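PDB 5K5D: ParB domain protein nuclease from Sulfolobus solfataricus, which probably binds DNA as a ParB-like component of the archaeal DNA segregation (partition) machinery and may act as a nuclease. Local coordinates for residues B[214-228]-B[249-261]. The protein carries 4 engineered substitutions. Residues are numbered along the deposited sequence; the frame is centred on the assembly and turned at random.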
loop_
_atom_site.group_PDB
_atom_site.type_symbol
_atom_site.label_atom_id
_atom_site.label_comp_id
_atom_site.label_asym_id
_atom_site.label_seq_id
_atom_site.Cartn_x
_atom_site.Cartn_y
_atom_site.Cartn_z
ATOM N N TYR B 214 8.452 -1.807 11.906
ATOM C CA TYR B 214 7.959 -0.895 12.932
ATOM C C TYR B 214 6.440 -0.876 13.049
ATOM O O TYR B 214 5.898 -0.927 14.152
ATOM C CB TYR B 214 8.490 0.521 12.694
ATOM C CG TYR B 214 9.991 0.592 12.516
ATOM C CD1 TYR B 214 10.545 1.015 11.314
ATOM C CD2 TYR B 214 10.854 0.231 13.545
ATOM C CE1 TYR B 214 11.914 1.084 11.142
ATOM C CE2 TYR B 214 12.229 0.300 13.385
ATOM C CZ TYR B 214 12.753 0.723 12.178
ATOM O OH TYR B 214 14.119 0.789 12.004
ATOM N N LYS B 215 5.755 -0.791 11.916
ATOM C CA LYS B 215 4.297 -0.745 11.909
ATOM C C LYS B 215 3.762 0.368 12.810
ATOM O O LYS B 215 2.665 0.259 13.357
ATOM C CB LYS B 215 3.707 -2.093 12.338
ATOM C CG LYS B 215 4.051 -3.256 11.425
ATOM C CD LYS B 215 3.580 -4.571 12.035
ATOM C CE LYS B 215 3.891 -5.760 11.139
ATOM N NZ LYS B 215 3.177 -5.668 9.837
ATOM N N VAL B 216 4.546 1.428 12.973
ATOM C CA VAL B 216 4.085 2.609 13.697
ATOM C C VAL B 216 2.691 3.005 13.217
ATOM O O VAL B 216 2.469 3.168 12.017
ATOM C CB VAL B 216 5.046 3.800 13.496
ATOM C CG1 VAL B 216 4.373 5.108 13.898
ATOM C CG2 VAL B 216 6.333 3.580 14.273
ATOM N N PRO B 217 1.742 3.155 14.155
ATOM C CA PRO B 217 0.365 3.499 13.785
ATOM C C PRO B 217 0.303 4.824 13.032
ATOM O O PRO B 217 1.023 5.765 13.376
ATOM C CB PRO B 217 -0.343 3.627 15.140
ATOM C CG PRO B 217 0.487 2.814 16.072
ATOM C CD PRO B 217 1.899 3.008 15.611
ATOM N N LEU B 218 -0.545 4.884 12.010
ATOM C CA LEU B 218 -0.726 6.094 11.220
ATOM C C LEU B 218 -1.098 7.286 12.091
ATOM O O LEU B 218 -0.401 8.305 12.114
ATOM C CB LEU B 218 -1.815 5.879 10.169
ATOM C CG LEU B 218 -2.313 7.131 9.442
ATOM C CD1 LEU B 218 -1.179 7.802 8.680
ATOM C CD2 LEU B 218 -3.464 6.798 8.505
ATOM N N ASP B 219 -2.208 7.151 12.804
ATOM C CA ASP B 219 -2.757 8.253 13.580
ATOM C C ASP B 219 -1.722 8.777 14.565
ATOM O O ASP B 219 -1.702 9.963 14.900
ATOM C CB ASP B 219 -4.022 7.786 14.292
ATOM C CG ASP B 219 -4.932 6.986 13.375
ATOM O OD1 ASP B 219 -5.781 7.600 12.694
ATOM O OD2 ASP B 219 -4.781 5.744 13.318
ATOM N N GLN B 220 -0.845 7.882 15.001
ATOM C CA GLN B 220 0.253 8.237 15.886
ATOM C C GLN B 220 1.340 8.984 15.120
ATOM O O GLN B 220 1.925 9.938 15.628
ATOM C CB GLN B 220 0.836 6.973 16.522
ATOM C CG GLN B 220 1.653 7.229 17.765
ATOM C CD GLN B 220 0.830 7.858 18.871
ATOM O OE1 GLN B 220 -0.129 7.264 19.360
ATOM N NE2 GLN B 220 1.198 9.073 19.265
ATOM N N ALA B 221 1.606 8.542 13.894
ATOM C CA ALA B 221 2.604 9.189 13.049
ATOM C C ALA B 221 2.158 10.596 12.682
ATOM O O ALA B 221 2.972 11.515 12.598
ATOM C CB ALA B 221 2.842 8.373 11.794
ATOM N N PHE B 222 0.857 10.755 12.462
ATOM C CA PHE B 222 0.304 12.040 12.061
ATOM C C PHE B 222 0.307 13.046 13.215
ATOM O O PHE B 222 0.471 14.249 13.005
ATOM C CB PHE B 222 -1.110 11.863 11.509
ATOM C CG PHE B 222 -1.689 13.117 10.928
ATOM C CD1 PHE B 222 -1.410 13.480 9.624
ATOM C CD2 PHE B 222 -2.500 13.936 11.690
ATOM C CE1 PHE B 222 -1.931 14.635 9.089
ATOM C CE2 PHE B 222 -3.025 15.088 11.163
ATOM C CZ PHE B 222 -2.742 15.440 9.860
ATOM N N ARG B 223 0.120 12.549 14.434
ATOM C CA ARG B 223 0.223 13.399 15.614
ATOM C C ARG B 223 1.631 13.969 15.705
ATOM O O ARG B 223 1.819 15.144 16.023
ATOM C CB ARG B 223 -0.104 12.614 16.885
ATOM C CG ARG B 223 -1.588 12.356 17.108
ATOM C CD ARG B 223 -1.815 11.604 18.410
ATOM N NE ARG B 223 -1.313 12.346 19.563
ATOM C CZ ARG B 223 -1.038 11.803 20.745
ATOM N NH1 ARG B 223 -1.210 10.501 20.935
ATOM N NH2 ARG B 223 -0.584 12.559 21.736
ATOM N N ILE B 224 2.617 13.122 15.418
ATOM C CA ILE B 224 4.013 13.541 15.403
ATOM C C ILE B 224 4.240 14.626 14.360
ATOM O O ILE B 224 4.946 15.605 14.613
ATOM C CB ILE B 224 4.949 12.360 15.099
ATOM C CG1 ILE B 224 5.000 11.404 16.293
ATOM C CG2 ILE B 224 6.342 12.860 14.757
ATOM C CD1 ILE B 224 5.877 10.191 16.070
ATOM N N TYR B 225 3.633 14.447 13.188
ATOM C CA TYR B 225 3.755 15.413 12.100
ATOM C C TYR B 225 3.285 16.799 12.527
ATOM O O TYR B 225 4.067 17.752 12.558
ATOM C CB TYR B 225 2.967 14.949 10.871
ATOM C CG TYR B 225 2.877 15.990 9.784
ATOM C CD1 TYR B 225 3.975 16.282 8.982
ATOM C CD2 TYR B 225 1.695 16.688 9.557
ATOM C CE1 TYR B 225 3.898 17.241 7.981
ATOM C CE2 TYR B 225 1.612 17.651 8.558
ATOM C CZ TYR B 225 2.717 17.921 7.776
ATOM O OH TYR B 225 2.644 18.869 6.783
ATOM N N THR B 226 1.999 16.907 12.845
ATOM C CA THR B 226 1.406 18.181 13.223
ATOM C C THR B 226 2.132 18.801 14.417
ATOM O O THR B 226 2.304 20.018 14.491
ATOM C CB THR B 226 -0.087 18.022 13.540
ATOM O OG1 THR B 226 -0.262 16.969 14.496
ATOM C CG2 THR B 226 -0.855 17.669 12.274
ATOM N N ARG B 227 2.566 17.953 15.342
ATOM C CA ARG B 227 3.317 18.403 16.507
ATOM C C ARG B 227 4.633 19.059 16.095
ATOM O O ARG B 227 4.846 20.249 16.327
ATOM C CB ARG B 227 3.582 17.221 17.441
ATOM C CG ARG B 227 4.683 17.448 18.462
ATOM C CD ARG B 227 4.298 18.502 19.478
ATOM N NE ARG B 227 5.275 18.589 20.558
ATOM C CZ ARG B 227 5.151 19.385 21.614
ATOM N NH1 ARG B 227 4.088 20.168 21.733
ATOM N NH2 ARG B 227 6.090 19.399 22.551
ATOM N N VAL B 228 5.503 18.278 15.468
ATOM C CA VAL B 228 6.833 18.742 15.090
ATOM C C VAL B 228 6.808 19.917 14.109
ATOM O O VAL B 228 7.782 20.664 14.005
ATOM C CB VAL B 228 7.681 17.586 14.520
ATOM C CG1 VAL B 228 9.013 18.090 14.043
ATOM C CG2 VAL B 228 7.889 16.518 15.581
ATOM N N ILE B 249 10.844 7.680 17.399
ATOM C CA ILE B 249 9.592 7.570 16.654
ATOM C C ILE B 249 8.932 6.200 16.760
ATOM O O ILE B 249 7.714 6.098 16.922
ATOM C CB ILE B 249 9.803 7.913 15.163
ATOM C CG1 ILE B 249 10.211 9.378 15.009
ATOM C CG2 ILE B 249 8.545 7.627 14.365
ATOM C CD1 ILE B 249 10.537 9.772 13.587
ATOM N N THR B 250 9.737 5.148 16.662
ATOM C CA THR B 250 9.210 3.793 16.603
ATOM C C THR B 250 8.867 3.266 17.980
ATOM O O THR B 250 8.326 2.169 18.123
ATOM C CB THR B 250 10.209 2.847 15.958
ATOM O OG1 THR B 250 11.320 2.651 16.841
ATOM C CG2 THR B 250 10.691 3.431 14.642
ATOM N N THR B 251 9.186 4.052 18.998
ATOM C CA THR B 251 8.910 3.649 20.365
ATOM C C THR B 251 7.926 4.604 21.025
ATOM O O THR B 251 7.910 5.805 20.731
ATOM C CB THR B 251 10.203 3.574 21.200
ATOM O OG1 THR B 251 11.102 2.631 20.602
ATOM C CG2 THR B 251 9.893 3.129 22.615
ATOM N N ARG B 252 7.093 4.061 21.908
ATOM C CA ARG B 252 6.189 4.880 22.702
ATOM C C ARG B 252 6.985 5.805 23.622
ATOM O O ARG B 252 6.611 6.959 23.834
ATOM C CB ARG B 252 5.253 3.999 23.528
ATOM C CG ARG B 252 4.280 4.784 24.392
ATOM C CD ARG B 252 3.419 3.871 25.252
ATOM N NE ARG B 252 2.471 4.640 26.053
ATOM C CZ ARG B 252 2.760 5.192 27.227
ATOM N NH1 ARG B 252 1.835 5.878 27.885
ATOM N NH2 ARG B 252 3.975 5.057 27.742
ATOM N N GLU B 253 8.084 5.287 24.163
ATOM C CA GLU B 253 8.976 6.072 25.007
ATOM C C GLU B 253 9.477 7.300 24.259
ATOM O O GLU B 253 9.583 8.382 24.833
ATOM C CB GLU B 253 10.166 5.226 25.469
ATOM C CG GLU B 253 10.243 5.011 26.976
ATOM C CD GLU B 253 10.558 6.287 27.745
ATOM O OE1 GLU B 253 9.853 6.571 28.738
ATOM O OE2 GLU B 253 11.515 6.999 27.366
ATOM N N GLY B 254 9.782 7.124 22.977
ATOM C CA GLY B 254 10.298 8.205 22.159
ATOM C C GLY B 254 9.237 9.226 21.801
ATOM O O GLY B 254 9.510 10.427 21.747
ATOM N N ARG B 255 8.022 8.749 21.555
ATOM C CA ARG B 255 6.932 9.633 21.159
ATOM C C ARG B 255 6.588 10.624 22.264
ATOM O O ARG B 255 6.394 11.807 21.996
ATOM C CB ARG B 255 5.700 8.830 20.740
ATOM C CG ARG B 255 5.978 7.854 19.604
ATOM C CD ARG B 255 4.709 7.196 19.096
ATOM N NE ARG B 255 5.008 6.017 18.291
ATOM C CZ ARG B 255 4.843 4.766 18.709
ATOM N NH1 ARG B 255 4.363 4.532 19.922
ATOM N NH2 ARG B 255 5.150 3.748 17.913
ATOM N N LYS B 256 6.517 10.144 23.501
ATOM C CA LYS B 256 6.315 11.024 24.647
ATOM C C LYS B 256 7.254 12.227 24.575
ATOM O O LYS B 256 6.828 13.372 24.724
ATOM C CB LYS B 256 6.538 10.268 25.957
ATOM C CG LYS B 256 5.379 9.382 26.395
ATOM C CD LYS B 256 5.676 8.729 27.738
ATOM C CE LYS B 256 4.430 8.131 28.366
ATOM N NZ LYS B 256 3.445 9.178 28.759
ATOM N N ILE B 257 8.534 11.965 24.330
ATOM C CA ILE B 257 9.515 13.041 24.227
ATOM C C ILE B 257 9.133 14.052 23.145
ATOM O O ILE B 257 9.334 15.255 23.313
ATOM C CB ILE B 257 10.934 12.501 23.958
ATOM C CG1 ILE B 257 11.392 11.619 25.121
ATOM C CG2 ILE B 257 11.913 13.647 23.749
ATOM C CD1 ILE B 257 12.628 10.815 24.817
ATOM N N ILE B 258 8.566 13.558 22.048
ATOM C CA ILE B 258 8.126 14.414 20.949
ATOM C C ILE B 258 6.782 15.082 21.233
ATOM O O ILE B 258 6.551 16.219 20.823
ATOM C CB ILE B 258 7.977 13.628 19.627
ATOM C CG1 ILE B 258 9.273 12.910 19.259
ATOM C CG2 ILE B 258 7.556 14.559 18.502
ATOM C CD1 ILE B 258 9.205 12.221 17.917
ATOM N N LEU B 259 5.900 14.369 21.926
ATOM C CA LEU B 259 4.507 14.797 22.069
ATOM C C LEU B 259 4.198 15.493 23.394
ATOM O O LEU B 259 3.680 16.608 23.402
ATOM C CB LEU B 259 3.556 13.614 21.847
ATOM C CG LEU B 259 3.643 12.969 20.462
ATOM C CD1 LEU B 259 2.534 11.948 20.253
ATOM C CD2 LEU B 259 3.603 14.041 19.385
ATOM N N ASN B 260 4.507 14.834 24.507
ATOM C CA ASN B 260 4.283 15.422 25.824
ATOM C C ASN B 260 5.161 16.649 26.050
ATOM O O ASN B 260 6.385 16.573 25.976
ATOM C CB ASN B 260 4.517 14.389 26.931
ATOM C CG ASN B 260 4.005 14.854 28.290
ATOM O OD1 ASN B 260 3.977 16.050 28.590
ATOM N ND2 ASN B 260 3.595 13.900 29.119
ATOM N N ASP B 261 4.519 17.776 26.333
ATOM C CA ASP B 261 5.209 19.051 26.484
ATOM C C ASP B 261 6.173 19.122 27.661
ATOM O O ASP B 261 7.078 19.951 27.669
ATOM C CB ASP B 261 4.194 20.186 26.597
ATOM C CG ASP B 261 3.784 20.726 25.254
ATOM O OD1 ASP B 261 4.682 20.976 24.422
ATOM O OD2 ASP B 261 2.568 20.895 25.026
HETATM O O HOH W 1 7.930 17.932 24.049
#
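Arg227 reaches past Leu259 to the end of helix 252-259, where its guanidinium is bonded to Ile258 O and Asp261 OD1. NE donates to Ile258 O at 2.7 Å, in that carbonyl's plane, although the oxygen is tilted from the guanidinium plane. NH1 and NH2 converge end-on on Asp261 OD1 (2.9 and 2.8 Å), which lies in the guanidinium plane but is met from above the carboxylate; Arg264 pairs with the same oxygen. Leu259 O lies over one guanidinium face, and a water that donates to Ile257 O and Asn260 O accepts a weak bond from NH2. The bend of Arg227 at chi2 (67°) turns its chain toward Ile258 O while CB and CG lie along Leu259 CD2. A leucine here would probably leave Ile258 O without this donor and Asp261 with one cation fewer. Leu259 fits as a knob among Gln220, Arg223, Ile224 and Arg227, its CD1 3.5 Å above the Arg223 guanidinium plane, toward the rim. Reciprocally, Ile224 enters the hole formed by Arg255, Ile258, Leu259 and, from the end of helix 242-250, Ile249. The Gln220 side chain crosses that of Arg255, with CG 3.3 Å from Arg255 CD, and Val216 CG2 meets the Arg255 guanidinium edge in plane. At the far end, Thr250 CG2 makes a CH-pi contact over the Tyr214 ring, 3.7 Å from its centroid. This is knobs-into-holes packing, with segments 218-228 and 252-259 29° apart, in the helical Ssol_1539-like second domain, plus an arginine donating to a last-turn carbonyl.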